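Local coordinates for protein fructosamine deglycase FrlB (Bacillus subtilis, PDB 3EUA) that converts a range of fructosamine 6-phosphates to glucose 6-phosphate and a free amino acid, at residues 284-288 with 289-293. Numbering follows the deposited sequence.
Sequences TAIDD and SVKGY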
ATOM      1  N   THR A 284     -20.531 -21.911   6.913  1.00 26.96           N
ATOM      2  CA  THR A 284     -20.586 -23.332   7.230  1.00 27.34           C
ATOM      3  C   THR A 284     -20.435 -24.266   6.015  1.00 27.82           C
ATOM      4  O   THR A 284     -20.005 -25.417   6.189  1.00 28.74           O
ATOM      5  CB  THR A 284     -21.920 -23.665   8.037  1.00 27.30           C
ATOM      6  OG1 THR A 284     -23.077 -23.442   7.227  1.00 27.46           O
ATOM      7  CG2 THR A 284     -22.049 -22.794   9.300  1.00 27.33           C
ATOM      8  N   ALA A 285     -20.776 -23.788   4.812  1.00 27.76           N
ATOM      9  CA  ALA A 285     -20.628 -24.576   3.579  1.00 27.95           C
ATOM     10  C   ALA A 285     -19.296 -24.276   2.870  1.00 28.07           C
ATOM     11  O   ALA A 285     -19.044 -24.787   1.783  1.00 28.53           O
ATOM     12  CB  ALA A 285     -21.812 -24.312   2.651  1.00 28.01           C
ATOM     13  N   ILE A 286     -18.459 -23.434   3.467  1.00 27.91           N
ATOM     14  CA  ILE A 286     -17.170 -23.087   2.893  1.00 27.64           C
ATOM     15  C   ILE A 286     -16.092 -23.839   3.657  1.00 27.35           C
ATOM     16  O   ILE A 286     -16.137 -23.872   4.891  1.00 27.61           O
ATOM     17  CB  ILE A 286     -16.904 -21.570   2.989  1.00 27.66           C
ATOM     18  CG1 ILE A 286     -18.102 -20.746   2.472  1.00 28.54           C
ATOM     19  CG2 ILE A 286     -15.598 -21.229   2.246  1.00 26.02           C
ATOM     20  CD1 ILE A 286     -18.395 -20.947   1.026  1.00 27.42           C
ATOM     21  N   ASP A 287     -15.123 -24.424   2.943  1.00 26.99           N
ATOM     22  CA  ASP A 287     -14.030 -25.160   3.572  1.00 27.04           C
ATOM     23  C   ASP A 287     -13.120 -24.212   4.377  1.00 26.69           C
ATOM     24  O   ASP A 287     -12.836 -23.090   3.953  1.00 25.88           O
ATOM     25  CB  ASP A 287     -13.214 -25.883   2.500  1.00 26.97           C
ATOM     26  CG  ASP A 287     -12.292 -26.954   3.075  1.00 29.05           C
ATOM     27  OD1 ASP A 287     -12.795 -28.049   3.364  1.00 31.33           O
ATOM     28  OD2 ASP A 287     -11.065 -26.753   3.162  1.00 30.46           O
ATOM     29  N   ASP A 288     -12.675 -24.674   5.549  1.00 26.79           N
ATOM     30  CA  ASP A 288     -11.775 -23.901   6.405  1.00 27.01           C
ATOM     31  C   ASP A 288     -10.500 -23.442   5.681  1.00 26.59           C
ATOM     32  O   ASP A 288      -9.952 -22.375   5.996  1.00 26.37           O
ATOM     33  CB  ASP A 288     -11.356 -24.732   7.645  1.00 27.79           C
ATOM     34  CG  ASP A 288     -12.490 -24.942   8.670  1.00 30.60           C
ATOM     35  OD1 ASP A 288     -13.569 -24.333   8.525  1.00 34.92           O
ATOM     36  OD2 ASP A 288     -12.304 -25.728   9.655  1.00 34.77           O
ATOM     37  N   SER A 289     -10.019 -24.241   4.732  1.00 25.47           N
ATOM     38  CA  SER A 289      -8.805 -23.903   3.992  1.00 24.72           C
ATOM     39  C   SER A 289      -8.910 -22.613   3.168  1.00 24.34           C
ATOM     40  O   SER A 289      -7.904 -21.998   2.844  1.00 24.90           O
ATOM     41  CB  SER A 289      -8.440 -25.073   3.070  1.00 24.87           C
ATOM     42  OG  SER A 289      -9.447 -25.346   2.110  1.00 23.33           O
ATOM     43  N   VAL A 290     -10.128 -22.189   2.850  1.00 23.53           N
ATOM     44  CA  VAL A 290     -10.343 -21.004   2.026  1.00 22.81           C
ATOM     45  C   VAL A 290     -11.299 -19.946   2.622  1.00 22.60           C
ATOM     46  O   VAL A 290     -11.500 -18.919   1.968  1.00 22.34           O
ATOM     47  CB  VAL A 290     -10.836 -21.430   0.597  1.00 22.74           C
ATOM     48  CG1 VAL A 290      -9.790 -22.281  -0.104  1.00 22.64           C
ATOM     49  CG2 VAL A 290     -12.151 -22.200   0.654  1.00 22.16           C
ATOM     50  N   LYS A 291     -11.871 -20.147   3.829  1.00 22.34           N
ATOM     51  CA  LYS A 291     -12.772 -19.136   4.445  1.00 22.43           C
ATOM     52  C   LYS A 291     -12.125 -17.742   4.534  1.00 21.54           C
ATOM     53  O   LYS A 291     -12.741 -16.692   4.255  1.00 20.14           O
ATOM     54  CB  LYS A 291     -13.179 -19.481   5.888  1.00 22.61           C
ATOM     55  CG  LYS A 291     -14.015 -20.691   6.156  1.00 24.82           C
ATOM     56  CD  LYS A 291     -14.590 -20.535   7.577  1.00 24.85           C
ATOM     57  CE  LYS A 291     -15.051 -21.855   8.231  1.00 29.79           C
ATOM     58  NZ  LYS A 291     -16.022 -22.648   7.475  1.00 32.83           N
ATOM     59  N   GLY A 292     -10.843 -17.729   4.894  1.00 20.62           N
ATOM     60  CA  GLY A 292     -10.127 -16.463   5.054  1.00 19.69           C
ATOM     61  C   GLY A 292      -9.923 -15.746   3.741  1.00 19.45           C
ATOM     62  O   GLY A 292      -9.904 -14.494   3.696  1.00 18.76           O
ATOM     63  N   TYR A 293      -9.805 -16.523   2.660  1.00 18.85           N
ATOM     64  CA  TYR A 293      -9.623 -15.939   1.344  1.00 18.77           C
ATOM     65  C   TYR A 293     -10.930 -15.448   0.750  1.00 18.51           C
ATOM     66  O   TYR A 293     -10.922 -14.497  -0.045  1.00 18.35           O
ATOM     67  CB  TYR A 293      -8.978 -16.943   0.375  1.00 19.38           C
ATOM     68  CG  TYR A 293      -7.671 -17.581   0.842  1.00 19.85           C
ATOM     69  CD1 TYR A 293      -6.687 -16.826   1.471  1.00 20.92           C
ATOM     70  CD2 TYR A 293      -7.357 -18.902   0.518  1.00 20.24           C
ATOM     71  CE1 TYR A 293      -5.489 -17.387   1.864  1.00 20.73           C
ATOM     72  CE2 TYR A 293      -6.130 -19.487   0.925  1.00 21.00           C
ATOM     73  CZ  TYR A 293      -5.203 -18.697   1.586  1.00 20.94           C
ATOM     74  OH  TYR A 293      -3.969 -19.153   1.992  1.00 21.16           O
TER
HETATM   75  O   HOH W   1      -9.351 -19.824   6.128  1.00 34.43           O
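An aspartate N-cap opens helix 288-313, Asp287 capping it through Ser289. Its carboxylate oxygen OD2 accepts from Ser289 N at 3.1 Å (N-H...O angle 153°), and the amide meets it from above the carboxylate plane. Asp287 CG stands anti to its backbone N (chi1 -165°), which swings the carboxylate toward the serine. The hydroxyl OG of Ser289 is modelled very close to the same oxygen, too short for its detail to be trusted, and the capping rests on the amide. Asp287 O accepts from Val290 N at 3.1 Å and, more weakly, from Lys291 N. Lys291 reaches back to the loop: its chain, bent at chi4 (-55°), brings NZ to Ile286 O at 2.9 Å and into a salt bridge with Asp288 OD1 at 3.2 Å. Phe283 O is a further acceptor for NZ, so one ammonium adds ties between loop and helix start. Ile286 CG2 touches Val290 CG2 at 3.9 Å, the two side chains crossing at about a right angle. A water takes the N-H of Gly292 and donates to Asp288 O, bridging an i to i+4 pair. The Ser289 N bond to Asp287 marks a capped helix N-terminus, here in the second SIS region of the chain.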